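Local coordinates for protein meso-diaminopimelate dehydrogenase (Clostridium tetani, PDB 3WGY) that probably catalyses the reversible NADP-dependent oxidative deamination of meso-2,6-diaminopimelate, and here, as a six-fold mutant, holds 4-methyl-2-oxovalerate (2-oxo-4-methylpentanoic acid), at residues I173-G178 against E195-V200; K182-E187 against F252-G257; K141-T146 against G186-F191; N168-I173 against V200-P205. The protein carries 6 engineered substitutions. All blocks are in the same frame, centred on the assembly; numbering follows the deposited sequence.

Interaction 1 (I173-G178 against E195-V200). Engineered in segment 173-178: I173 (natural residue Thr). Engineered in segment 195-200: M199 (natural residue Arg).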
loop_
_atom_site.group_PDB
_atom_site.type_symbol
_atom_site.label_atom_id
_atom_site.label_comp_id
_atom_site.label_asym_id
_atom_site.label_seq_id
_atom_site.Cartn_x
_atom_site.Cartn_y
_atom_site.Cartn_z
ATOM N N ILE B 173 -6.316 23.161 4.165
ATOM C CA ILE B 173 -7.361 22.445 3.448
ATOM C C ILE B 173 -7.532 21.243 4.360
ATOM O O ILE B 173 -6.542 20.656 4.805
ATOM C CB ILE B 173 -6.921 21.966 2.041
ATOM C CG1 ILE B 173 -6.667 23.169 1.127
ATOM C CG2 ILE B 173 -8.015 21.093 1.434
ATOM C CD1 ILE B 173 -6.309 22.813 -0.322
ATOM N N ILE B 174 -8.768 20.884 4.667
ATOM C CA ILE B 174 -8.997 19.763 5.562
ATOM C C ILE B 174 -10.126 18.870 5.085
ATOM O O ILE B 174 -11.193 19.356 4.704
ATOM C CB ILE B 174 -9.372 20.242 6.984
ATOM C CG1 ILE B 174 -8.365 21.278 7.489
ATOM C CG2 ILE B 174 -9.445 19.041 7.931
ATOM C CD1 ILE B 174 -8.728 21.848 8.857
ATOM N N PRO B 175 -9.899 17.549 5.080
ATOM C CA PRO B 175 -10.948 16.627 4.646
ATOM C C PRO B 175 -12.126 16.739 5.614
ATOM O O PRO B 175 -11.932 16.925 6.814
ATOM C CB PRO B 175 -10.261 15.267 4.726
ATOM C CG PRO B 175 -8.843 15.603 4.362
ATOM C CD PRO B 175 -8.597 16.863 5.161
ATOM N N ILE B 176 -13.341 16.640 5.090
ATOM C CA ILE B 176 -14.539 16.722 5.915
ATOM C C ILE B 176 -14.862 15.320 6.409
ATOM O O ILE B 176 -15.016 14.401 5.608
ATOM C CB ILE B 176 -15.719 17.277 5.096
ATOM C CG1 ILE B 176 -15.402 18.704 4.650
ATOM C CG2 ILE B 176 -16.998 17.245 5.926
ATOM C CD1 ILE B 176 -16.367 19.263 3.632
ATOM N N LYS B 177 -14.968 15.150 7.723
ATOM C CA LYS B 177 -15.240 13.828 8.282
ATOM C C LYS B 177 -16.434 13.137 7.637
ATOM O O LYS B 177 -16.393 11.933 7.379
ATOM C CB LYS B 177 -15.466 13.905 9.793
ATOM C CG LYS B 177 -15.417 12.535 10.457
ATOM C CD LYS B 177 -15.896 12.578 11.898
ATOM C CE LYS B 177 -15.594 11.270 12.621
ATOM N NZ LYS B 177 -16.148 10.074 11.919
ATOM N N GLY B 178 -17.493 13.902 7.383
ATOM C CA GLY B 178 -18.687 13.344 6.770
ATOM C C GLY B 178 -18.382 12.582 5.495
ATOM O O GLY B 178 -18.861 11.465 5.305
ATOM N N GLU B 195 -18.151 18.971 -0.721
ATOM C CA GLU B 195 -18.369 17.922 0.269
ATOM C C GLU B 195 -17.096 17.234 0.761
ATOM O O GLU B 195 -17.059 16.750 1.892
ATOM C CB GLU B 195 -19.319 16.857 -0.290
ATOM C CG GLU B 195 -20.672 17.392 -0.736
ATOM C CD GLU B 195 -21.513 16.335 -1.432
ATOM O OE1 GLU B 195 -20.990 15.657 -2.342
ATOM O OE2 GLU B 195 -22.699 16.184 -1.074
ATOM N N LYS B 196 -16.063 17.195 -0.078
ATOM C CA LYS B 196 -14.799 16.526 0.268
ATOM C C LYS B 196 -13.854 17.256 1.222
ATOM O O LYS B 196 -13.311 16.640 2.141
ATOM C CB LYS B 196 -14.011 16.179 -1.002
ATOM C CG LYS B 196 -14.661 15.135 -1.892
ATOM C CD LYS B 196 -13.783 14.808 -3.093
ATOM C CE LYS B 196 -12.492 14.118 -2.677
ATOM N NZ LYS B 196 -11.612 13.862 -3.853
ATOM N N HIS B 197 -13.634 18.549 0.989
ATOM C CA HIS B 197 -12.729 19.327 1.828
ATOM C C HIS B 197 -13.270 20.695 2.215
ATOM O O HIS B 197 -13.994 21.332 1.450
ATOM C CB HIS B 197 -11.386 19.576 1.122
ATOM C CG HIS B 197 -10.711 18.343 0.605
ATOM N ND1 HIS B 197 -11.087 17.728 -0.573
ATOM C CD2 HIS B 197 -9.656 17.638 1.082
ATOM C CE1 HIS B 197 -10.287 16.701 -0.803
ATOM N NE2 HIS B 197 -9.414 16.624 0.186
ATOM N N GLU B 198 -12.883 21.151 3.403
ATOM C CA GLU B 198 -13.271 22.472 3.880
ATOM C C GLU B 198 -11.963 23.246 4.030
ATOM O O GLU B 198 -10.876 22.664 3.970
ATOM C CB GLU B 198 -13.979 22.390 5.237
ATOM C CG GLU B 198 -13.046 22.190 6.413
ATOM C CD GLU B 198 -13.760 22.241 7.758
ATOM O OE1 GLU B 198 -14.417 23.260 8.054
ATOM O OE2 GLU B 198 -13.660 21.263 8.527
ATOM N N MET B 199 -12.055 24.554 4.209
ATOM C CA MET B 199 -10.859 25.360 4.372
ATOM C C MET B 199 -10.949 26.220 5.620
ATOM O O MET B 199 -11.975 26.846 5.884
ATOM C CB MET B 199 -10.634 26.222 3.130
ATOM C CG MET B 199 -9.849 25.493 2.042
ATOM S SD MET B 199 -9.828 26.390 0.489
ATOM C CE MET B 199 -9.771 25.035 -0.691
ATOM N N VAL B 200 -9.870 26.222 6.392
ATOM C CA VAL B 200 -9.808 26.983 7.629
ATOM C C VAL B 200 -8.652 27.965 7.561
ATOM O O VAL B 200 -7.521 27.609 7.203
ATOM C CB VAL B 200 -9.616 26.050 8.848
ATOM C CG1 VAL B 200 -9.696 26.854 10.156
ATOM C CG2 VAL B 200 -10.677 24.960 8.835
HETATM O O HOH W 1 -12.807 19.015 8.892
#
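I174 and E198 pair across two antiparallel strands, 166-175 and 197-205, of the mixed sheet in the C-terminal domain. I174 N donates to E198 O at 2.8 Å, and E198 N donates back to I174 O at 2.8 Å. A third bond, I176 N to K196 O at 2.9 Å, comes from above the carbonyl plane. It sits where the first strand gives way to helix 177-184 and helix 193-196 runs into the second strand.

The side chain of I176 leans on this turn. Its CB is 3.5 Å from E195 O. CG1 sits opposite the carbonyl carbon (chi1 -63°), which brings it to 3.7 Å from E198 N and next to the CB of E198. CG2 makes only a looser approach to E195 O. The tip, CD1, ends 3.1 Å from E195 O, a tight fit of methyl against carbonyl.

On one face of the sheet, two engineered residues, I173 and M199, lie side by side and point the same way. I173 CG1 is 4.0 Å from M199 CG. The CG2 branch of I173 packs on CB and CD2 of H197, whose NE2 is hydrogen-bonded to W148 N. I173 also lies near the bound 2-oxo-4-methylpentanoic acid. On the opposite face, with I174 and E198, I174 CD1 reaches V200 CG2 at 3.7 Å.

Interaction 2 (K182-E187 against F252-G257); sequences KARSGE and FVIRSG
R184 and F252 meet through one nitrogen: R184 NH2 lies 3.1 Å from F252 CE2. The guanidinium and ring planes are 79° apart, and the nitrogen comes in obliquely. Nearer the backbone, R184 CG rests 3.9 Å from I254 CD1. The same methyl touches A183 CB at 4.0 Å, so the tip of I254 sits against two successive residues of the helix. At the far end S256 approaches the chain just after the helix. Its hydroxyl is turned away from its own backbone N (chi1 178°) and faces a water. The water sits 2.5 Å from S256 OG, a doubtfully short distance, and bridges to A183 O (2.8 Å) and E187 O (2.6 Å).

The contact sets the C-terminal end of helix 177-184, and the turn that follows, against strand 249-258. This strand is the middle one of a three-stranded antiparallel sheet, between 142-147 and 264-273. F252, I254 and S256 point toward the helix end and its turn, while V253 and R255 pack on helix 123-138 behind the sheet.

A second shell sets these groups. R184 NH2 makes a salt bridge to E268 of strand 264-273, and F252 and I254 both pack on E268. V266 of the same strand lies beside I254.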
loop_
_atom_site.group_PDB
_atom_site.type_symbol
_atom_site.label_atom_id
_atom_site.label_comp_id
_atom_site.label_asym_id
_atom_site.label_seq_id
_atom_site.Cartn_x
_atom_site.Cartn_y
_atom_site.Cartn_z
ATOM N N LYS B 182 -18.506 8.484 4.808
ATOM C CA LYS B 182 -19.309 7.948 3.717
ATOM C C LYS B 182 -18.447 7.152 2.753
ATOM O O LYS B 182 -18.858 6.100 2.275
ATOM C CB LYS B 182 -20.042 9.073 2.982
ATOM C CG LYS B 182 -21.077 9.807 3.842
ATOM C CD LYS B 182 -21.999 8.838 4.601
ATOM C CE LYS B 182 -21.336 8.313 5.880
ATOM N NZ LYS B 182 -22.083 7.205 6.532
ATOM N N ALA B 183 -17.248 7.642 2.471
ATOM C CA ALA B 183 -16.352 6.921 1.579
ATOM C C ALA B 183 -16.036 5.578 2.228
ATOM O O ALA B 183 -16.179 4.527 1.607
ATOM C CB ALA B 183 -15.069 7.713 1.358
ATOM N N ARG B 184 -15.619 5.624 3.492
ATOM C CA ARG B 184 -15.269 4.420 4.238
ATOM C C ARG B 184 -16.434 3.463 4.401
ATOM O O ARG B 184 -16.232 2.263 4.601
ATOM C CB ARG B 184 -14.728 4.791 5.615
ATOM C CG ARG B 184 -13.336 5.346 5.589
ATOM C CD ARG B 184 -13.052 6.081 6.873
ATOM N NE ARG B 184 -11.658 6.482 6.961
ATOM C CZ ARG B 184 -11.209 7.411 7.790
ATOM N NH1 ARG B 184 -12.054 8.040 8.597
ATOM N NH2 ARG B 184 -9.914 7.697 7.822
ATOM N N SER B 185 -17.656 3.984 4.352
ATOM C CA SER B 185 -18.807 3.109 4.464
ATOM C C SER B 185 -18.833 2.414 3.109
ATOM O O SER B 185 -18.098 2.800 2.206
ATOM C CB SER B 185 -20.094 3.915 4.679
ATOM O OG SER B 185 -20.447 4.631 3.513
ATOM N N GLY B 186 -19.658 1.395 2.944
ATOM C CA GLY B 186 -19.673 0.727 1.653
ATOM C C GLY B 186 -20.487 1.415 0.566
ATOM O O GLY B 186 -20.373 1.065 -0.614
ATOM N N GLU B 187 -21.298 2.400 0.946
ATOM C CA GLU B 187 -22.149 3.091 -0.018
ATOM C C GLU B 187 -21.378 3.896 -1.062
ATOM O O GLU B 187 -20.607 4.799 -0.734
ATOM C CB GLU B 187 -23.148 3.996 0.707
ATOM C CG GLU B 187 -22.568 5.295 1.216
ATOM C CD GLU B 187 -23.604 6.162 1.902
ATOM O OE1 GLU B 187 -24.018 5.808 3.029
ATOM O OE2 GLU B 187 -24.007 7.191 1.313
ATOM N N PHE B 252 -5.711 10.784 2.468
ATOM C CA PHE B 252 -6.362 9.490 2.417
ATOM C C PHE B 252 -6.604 9.055 0.973
ATOM O O PHE B 252 -6.916 9.880 0.111
ATOM C CB PHE B 252 -7.726 9.543 3.115
ATOM C CG PHE B 252 -7.672 10.033 4.526
ATOM C CD1 PHE B 252 -7.531 11.388 4.805
ATOM C CD2 PHE B 252 -7.735 9.138 5.583
ATOM C CE1 PHE B 252 -7.450 11.840 6.124
ATOM C CE2 PHE B 252 -7.655 9.578 6.902
ATOM C CZ PHE B 252 -7.512 10.933 7.173
ATOM N N VAL B 253 -6.435 7.760 0.720
ATOM C CA VAL B 253 -6.717 7.179 -0.585
ATOM C C VAL B 253 -7.635 6.001 -0.287
ATOM O O VAL B 253 -7.209 4.996 0.284
ATOM C CB VAL B 253 -5.456 6.681 -1.308
ATOM C CG1 VAL B 253 -5.854 6.033 -2.626
ATOM C CG2 VAL B 253 -4.512 7.848 -1.566
ATOM N N ILE B 254 -8.898 6.129 -0.678
ATOM C CA ILE B 254 -9.883 5.096 -0.408
ATOM C C ILE B 254 -10.543 4.472 -1.634
ATOM O O ILE B 254 -11.048 5.181 -2.502
ATOM C CB ILE B 254 -10.989 5.665 0.487
ATOM C CG1 ILE B 254 -10.383 6.159 1.805
ATOM C CG2 ILE B 254 -12.066 4.629 0.704
ATOM C CD1 ILE B 254 -11.341 6.961 2.643
ATOM N N ARG B 255 -10.546 3.147 -1.703
ATOM C CA ARG B 255 -11.191 2.476 -2.824
ATOM C C ARG B 255 -12.410 1.786 -2.265
ATOM O O ARG B 255 -12.307 0.884 -1.421
ATOM C CB ARG B 255 -10.267 1.450 -3.493
ATOM C CG ARG B 255 -10.886 0.733 -4.710
ATOM C CD ARG B 255 -11.070 1.667 -5.919
ATOM N NE ARG B 255 -11.616 0.968 -7.088
ATOM C CZ ARG B 255 -11.950 1.561 -8.233
ATOM N NH1 ARG B 255 -11.797 2.872 -8.374
ATOM N NH2 ARG B 255 -12.434 0.840 -9.241
ATOM N N SER B 256 -13.567 2.246 -2.715
ATOM C CA SER B 256 -14.825 1.678 -2.289
ATOM C C SER B 256 -15.333 0.876 -3.470
ATOM O O SER B 256 -15.736 1.438 -4.488
ATOM C CB SER B 256 -15.832 2.778 -1.948
ATOM O OG SER B 256 -17.075 2.202 -1.579
ATOM N N GLY B 257 -15.294 -0.439 -3.339
ATOM C CA GLY B 257 -15.757 -1.277 -4.416
ATOM C C GLY B 257 -16.842 -2.196 -3.925
ATOM O O GLY B 257 -17.111 -2.292 -2.729
HETATM O O HOH W 2 -18.163 4.135 -0.339
#

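Interaction 3 (K141-T146 against G186-F191)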
loop_
_atom_site.group_PDB
_atom_site.type_symbol
_atom_site.label_atom_id
_atom_site.label_comp_id
_atom_site.label_asym_id
_atom_site.label_seq_id
_atom_site.Cartn_x
_atom_site.Cartn_y
_atom_site.Cartn_z
ATOM N N LYS B 141 -14.393 -2.623 -10.153
ATOM C CA LYS B 141 -15.707 -2.006 -10.078
ATOM C C LYS B 141 -15.802 -1.311 -8.722
ATOM O O LYS B 141 -15.799 -1.949 -7.671
ATOM C CB LYS B 141 -16.806 -3.062 -10.217
ATOM C CG LYS B 141 -16.712 -3.896 -11.491
ATOM C CD LYS B 141 -16.758 -3.031 -12.743
ATOM C CE LYS B 141 -16.686 -3.887 -14.001
ATOM N NZ LYS B 141 -16.808 -3.075 -15.247
ATOM N N GLY B 142 -15.866 0.010 -8.757
ATOM C CA GLY B 142 -15.942 0.775 -7.529
ATOM C C GLY B 142 -15.458 2.190 -7.774
ATOM O O GLY B 142 -15.260 2.588 -8.926
ATOM N N LYS B 143 -15.255 2.947 -6.702
ATOM C CA LYS B 143 -14.811 4.329 -6.817
ATOM C C LYS B 143 -13.579 4.629 -5.972
ATOM O O LYS B 143 -13.411 4.069 -4.890
ATOM C CB LYS B 143 -15.948 5.271 -6.395
ATOM C CG LYS B 143 -17.208 5.177 -7.264
ATOM C CD LYS B 143 -18.301 6.135 -6.797
ATOM C CE LYS B 143 -19.550 6.071 -7.689
ATOM N NZ LYS B 143 -19.284 6.512 -9.097
ATOM N N THR B 144 -12.708 5.500 -6.472
ATOM C CA THR B 144 -11.520 5.878 -5.720
ATOM C C THR B 144 -11.721 7.281 -5.182
ATOM O O THR B 144 -12.235 8.154 -5.884
ATOM C CB THR B 144 -10.251 5.904 -6.586
ATOM O OG1 THR B 144 -10.045 4.617 -7.176
ATOM C CG2 THR B 144 -9.049 6.266 -5.735
ATOM N N HIS B 145 -11.304 7.495 -3.941
ATOM C CA HIS B 145 -11.430 8.795 -3.315
ATOM C C HIS B 145 -10.122 9.210 -2.646
ATOM O O HIS B 145 -9.652 8.536 -1.724
ATOM C CB HIS B 145 -12.539 8.762 -2.265
ATOM C CG HIS B 145 -13.897 8.465 -2.825
ATOM N ND1 HIS B 145 -14.502 9.267 -3.772
ATOM C CD2 HIS B 145 -14.776 7.470 -2.555
ATOM C CE1 HIS B 145 -15.695 8.779 -4.061
ATOM N NE2 HIS B 145 -15.885 7.691 -3.336
ATOM N N THR B 146 -9.525 10.302 -3.113
ATOM C CA THR B 146 -8.305 10.795 -2.499
ATOM C C THR B 146 -8.623 12.104 -1.779
ATOM O O THR B 146 -9.270 12.994 -2.339
ATOM C CB THR B 146 -7.179 11.067 -3.522
ATOM O OG1 THR B 146 -6.912 9.882 -4.281
ATOM C CG2 THR B 146 -5.904 11.463 -2.800
ATOM N N GLY B 186 -19.658 1.395 2.944
ATOM C CA GLY B 186 -19.673 0.727 1.653
ATOM C C GLY B 186 -20.487 1.415 0.566
ATOM O O GLY B 186 -20.373 1.065 -0.614
ATOM N N GLU B 187 -21.298 2.400 0.946
ATOM C CA GLU B 187 -22.149 3.091 -0.018
ATOM C C GLU B 187 -21.378 3.896 -1.062
ATOM O O GLU B 187 -20.607 4.799 -0.734
ATOM C CB GLU B 187 -23.148 3.996 0.707
ATOM C CG GLU B 187 -22.568 5.295 1.216
ATOM C CD GLU B 187 -23.604 6.162 1.902
ATOM O OE1 GLU B 187 -24.018 5.808 3.029
ATOM O OE2 GLU B 187 -24.007 7.191 1.313
ATOM N N GLN B 188 -21.596 3.560 -2.328
ATOM C CA GLN B 188 -20.923 4.247 -3.422
ATOM C C GLN B 188 -21.528 5.619 -3.669
ATOM O O GLN B 188 -22.722 5.829 -3.461
ATOM C CB GLN B 188 -20.992 3.402 -4.700
ATOM C CG GLN B 188 -19.713 2.612 -4.992
ATOM C CD GLN B 188 -19.879 1.596 -6.122
ATOM O OE1 GLN B 188 -20.621 0.620 -5.988
ATOM N NE2 GLN B 188 -19.186 1.825 -7.238
ATOM N N CYS B 189 -20.695 6.555 -4.108
ATOM C CA CYS B 189 -21.146 7.909 -4.388
ATOM C C CYS B 189 -20.005 8.748 -4.928
ATOM O O CYS B 189 -18.834 8.398 -4.777
ATOM C CB CYS B 189 -21.678 8.569 -3.116
ATOM S SG CYS B 189 -20.421 8.758 -1.844
ATOM N N ASP B 190 -20.359 9.849 -5.577
ATOM C CA ASP B 190 -19.385 10.775 -6.114
ATOM C C ASP B 190 -19.519 11.985 -5.197
ATOM O O ASP B 190 -20.612 12.279 -4.710
ATOM C CB ASP B 190 -19.737 11.138 -7.557
ATOM C CG ASP B 190 -19.800 9.921 -8.465
ATOM O OD1 ASP B 190 -18.746 9.293 -8.691
ATOM O OD2 ASP B 190 -20.909 9.587 -8.944
ATOM N N PHE B 191 -18.417 12.673 -4.938
ATOM C CA PHE B 191 -18.464 13.828 -4.052
ATOM C C PHE B 191 -18.289 15.134 -4.805
ATOM O O PHE B 191 -17.530 15.207 -5.769
ATOM C CB PHE B 191 -17.367 13.719 -2.986
ATOM C CG PHE B 191 -17.603 12.639 -1.972
ATOM C CD1 PHE B 191 -18.616 12.763 -1.029
ATOM C CD2 PHE B 191 -16.814 11.492 -1.961
ATOM C CE1 PHE B 191 -18.845 11.763 -0.086
ATOM C CE2 PHE B 191 -17.032 10.480 -1.022
ATOM C CZ PHE B 191 -18.050 10.616 -0.083
HETATM O O HOH W 3 -17.664 5.638 -2.782
#
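K143 and D190 form the charged part of the contact. K143 NZ donates to D190 OD1 at 2.9 Å, a salt bridge that meets the carboxylate on its syn side, 29° out of plane. The lysine chain runs extended to CE and then bends (chi4 -64°), which turns the ammonium to D190. On the way, K143 CD passes 3.1 Å from C189 O, so the methylene chain lies over the loop backbone.

The aromatic part is H145 with F191. It is a T-shaped pair, with the edge of F191 directed at the face of H145. The planes are at 63°, and F191 CE2 stands 3.7 Å above the centre of the imidazole.

Backbone and water lie at the edge of the same imidazole. C189 O lies in the ring plane, 3.2 Å from H145 CE1. A water, also in that plane, is 2.8 Å from H145 NE2. The water accepts a weak bond from C189 N at 3.4 Å. F191 thus covers one face, while C189 O and the water sit at the rim.

The Q188 side chain reaches back to the backbone of G142.

Strand 142-147 is an outer strand of the three-stranded sheet, hydrogen-bonded through K143 and H145 to S256 and I254 of strand 249-258. The loop at 186-191 links helix 177-184 to helix 193-196. A183 of the first helix packs on H145, while A179 and K182 pack on F191. K196 of the second hydrogen-bonds to T146 O.

Interaction 4 (N168-I173 against V200-P205); sequences NGIQYI and VCYVVP. Engineered in segment 168-173: I173 (natural residue Thr).
Y172 sets the CD2-CE2 side of its ring against the CD1-CE1 side of Y202. The closest atoms are Y172 CE2 and Y202 CE1, 3.6 Å apart. Both rings leave opposite their own carbonyl carbon (chi1 -67° in each), which brings them together on one face. They meet rim to rim with planes at 82°, and neither lies over the other. Y202 CD1 is in the plane of the Y172 ring. I170 shares this face, and its CG2 touches Y202 CB at 3.9 Å. On the other face Q171 CB lies 4.1 Å from C201 SG.

Strands 166-175 and 197-205 run antiparallel, joined by six backbone hydrogen bonds through the pairs N168-V204, I170-Y202 and Y172-V200. The shortest is V204 N to N168 O, 2.7 Å. The bond from Y172 N to V200 O is the most bent (138° at the hydrogen). At G169, CA comes 3.2 Å from Y202 O.

The polar tips look elsewhere. Y172 OH hydrogen-bonds to H244, N168 to R161 and E237, and Q171 OE1 weakly to S153 of the ligand pocket. Backbone hydrogen bonds thus hold the strands together, side chains add mainly apolar contact, and neighbouring helices and loops serve the polar groups of this buried region.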
loop_
_atom_site.group_PDB
_atom_site.type_symbol
_atom_site.label_atom_id
_atom_site.label_comp_id
_atom_site.label_asym_id
_atom_site.label_seq_id
_atom_site.Cartn_x
_atom_site.Cartn_y
_atom_site.Cartn_z
ATOM N N ASN B 168 -1.301 39.224 8.416
ATOM C CA ASN B 168 -0.648 37.972 8.113
ATOM C C ASN B 168 -1.674 36.859 8.314
ATOM O O ASN B 168 -2.746 37.093 8.870
ATOM C CB ASN B 168 0.559 37.796 9.045
ATOM C CG ASN B 168 1.513 36.734 8.559
ATOM O OD1 ASN B 168 1.358 36.211 7.459
ATOM N ND2 ASN B 168 2.513 36.411 9.371
ATOM N N GLY B 169 -1.360 35.656 7.843
ATOM C CA GLY B 169 -2.294 34.559 7.994
ATOM C C GLY B 169 -1.844 33.260 7.355
ATOM O O GLY B 169 -0.812 33.194 6.691
ATOM N N ILE B 170 -2.635 32.219 7.561
ATOM C CA ILE B 170 -2.338 30.904 7.015
ATOM C C ILE B 170 -3.647 30.176 6.704
ATOM O O ILE B 170 -4.656 30.378 7.382
ATOM C CB ILE B 170 -1.510 30.068 8.031
ATOM C CG1 ILE B 170 -1.036 28.759 7.386
ATOM C CG2 ILE B 170 -2.364 29.755 9.258
ATOM C CD1 ILE B 170 0.023 28.017 8.204
ATOM N N GLN B 171 -3.624 29.339 5.674
ATOM C CA GLN B 171 -4.796 28.564 5.272
ATOM C C GLN B 171 -4.498 27.072 5.382
ATOM O O GLN B 171 -3.345 26.657 5.271
ATOM C CB GLN B 171 -5.187 28.891 3.815
ATOM C CG GLN B 171 -6.297 27.992 3.231
ATOM C CD GLN B 171 -5.780 26.746 2.506
ATOM O OE1 GLN B 171 -4.689 26.246 2.788
ATOM N NE2 GLN B 171 -6.580 26.233 1.573
ATOM N N TYR B 172 -5.543 26.283 5.610
ATOM C CA TYR B 172 -5.444 24.830 5.697
ATOM C C TYR B 172 -6.599 24.218 4.916
ATOM O O TYR B 172 -7.728 24.707 4.989
ATOM C CB TYR B 172 -5.590 24.332 7.138
ATOM C CG TYR B 172 -4.478 24.707 8.080
ATOM C CD1 TYR B 172 -3.250 24.039 8.051
ATOM C CD2 TYR B 172 -4.656 25.725 9.014
ATOM C CE1 TYR B 172 -2.230 24.379 8.936
ATOM C CE2 TYR B 172 -3.650 26.072 9.898
ATOM C CZ TYR B 172 -2.442 25.394 9.856
ATOM O OH TYR B 172 -1.458 25.731 10.744
ATOM N N ILE B 173 -6.316 23.161 4.165
ATOM C CA ILE B 173 -7.361 22.445 3.448
ATOM C C ILE B 173 -7.532 21.243 4.360
ATOM O O ILE B 173 -6.542 20.656 4.805
ATOM C CB ILE B 173 -6.921 21.966 2.041
ATOM C CG1 ILE B 173 -6.667 23.169 1.127
ATOM C CG2 ILE B 173 -8.015 21.093 1.434
ATOM C CD1 ILE B 173 -6.309 22.813 -0.322
ATOM N N VAL B 200 -9.870 26.222 6.392
ATOM C CA VAL B 200 -9.808 26.983 7.629
ATOM C C VAL B 200 -8.652 27.965 7.561
ATOM O O VAL B 200 -7.521 27.609 7.203
ATOM C CB VAL B 200 -9.616 26.050 8.848
ATOM C CG1 VAL B 200 -9.696 26.854 10.156
ATOM C CG2 VAL B 200 -10.677 24.960 8.835
ATOM N N CYS B 201 -8.942 29.214 7.896
ATOM C CA CYS B 201 -7.922 30.245 7.875
ATOM C C CYS B 201 -7.731 30.818 9.264
ATOM O O CYS B 201 -8.665 30.885 10.064
ATOM C CB CYS B 201 -8.315 31.375 6.921
ATOM S SG CYS B 201 -8.519 30.900 5.191
ATOM N N TYR B 202 -6.498 31.208 9.556
ATOM C CA TYR B 202 -6.171 31.827 10.826
ATOM C C TYR B 202 -5.526 33.131 10.401
ATOM O O TYR B 202 -4.443 33.141 9.815
ATOM C CB TYR B 202 -5.206 30.954 11.625
ATOM C CG TYR B 202 -5.834 29.654 12.080
ATOM C CD1 TYR B 202 -5.946 28.565 11.211
ATOM C CD2 TYR B 202 -6.354 29.528 13.372
ATOM C CE1 TYR B 202 -6.559 27.381 11.620
ATOM C CE2 TYR B 202 -6.970 28.360 13.790
ATOM C CZ TYR B 202 -7.070 27.289 12.912
ATOM O OH TYR B 202 -7.688 26.137 13.333
ATOM N N VAL B 203 -6.207 34.230 10.695
ATOM C CA VAL B 203 -5.741 35.538 10.279
ATOM C C VAL B 203 -5.328 36.517 11.365
ATOM O O VAL B 203 -5.938 36.594 12.423
ATOM C CB VAL B 203 -6.830 36.223 9.409
ATOM C CG1 VAL B 203 -6.440 37.662 9.089
ATOM C CG2 VAL B 203 -7.056 35.415 8.138
ATOM N N VAL B 204 -4.267 37.260 11.076
ATOM C CA VAL B 204 -3.773 38.298 11.963
ATOM C C VAL B 204 -4.251 39.566 11.258
ATOM O O VAL B 204 -3.740 39.927 10.197
ATOM C CB VAL B 204 -2.238 38.307 12.037
ATOM C CG1 VAL B 204 -1.775 39.384 13.011
ATOM C CG2 VAL B 204 -1.733 36.932 12.471
ATOM N N PRO B 205 -5.253 40.247 11.830
ATOM C CA PRO B 205 -5.803 41.473 11.243
ATOM C C PRO B 205 -4.987 42.728 11.535
ATOM O O PRO B 205 -4.289 42.791 12.549
ATOM C CB PRO B 205 -7.180 41.549 11.882
ATOM C CG PRO B 205 -6.871 41.115 13.292
ATOM C CD PRO B 205 -5.964 39.902 13.079
#

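Overall arrangement
From the N terminus, 141-146 comes first and is met by 186-191, closing interaction 3. Residues 168-173 and 173-178 open interactions 4 and 1. Interaction 1 closes at 195-200 and is nested inside interaction 4, which closes at 200-205 on the same two strands. Interaction 2 begins at 182-187, where interaction 3 ends, and closes last, at 252-257. It crosses interactions 1 and 4, as does interaction 3. Interactions 1 and 4 join two strands of the mixed sheet. Interaction 2 ties the end of helix 177-184, and interaction 3 the loop after it, to the three-stranded sheet. Interactions 1 and 3 also touch, through K196.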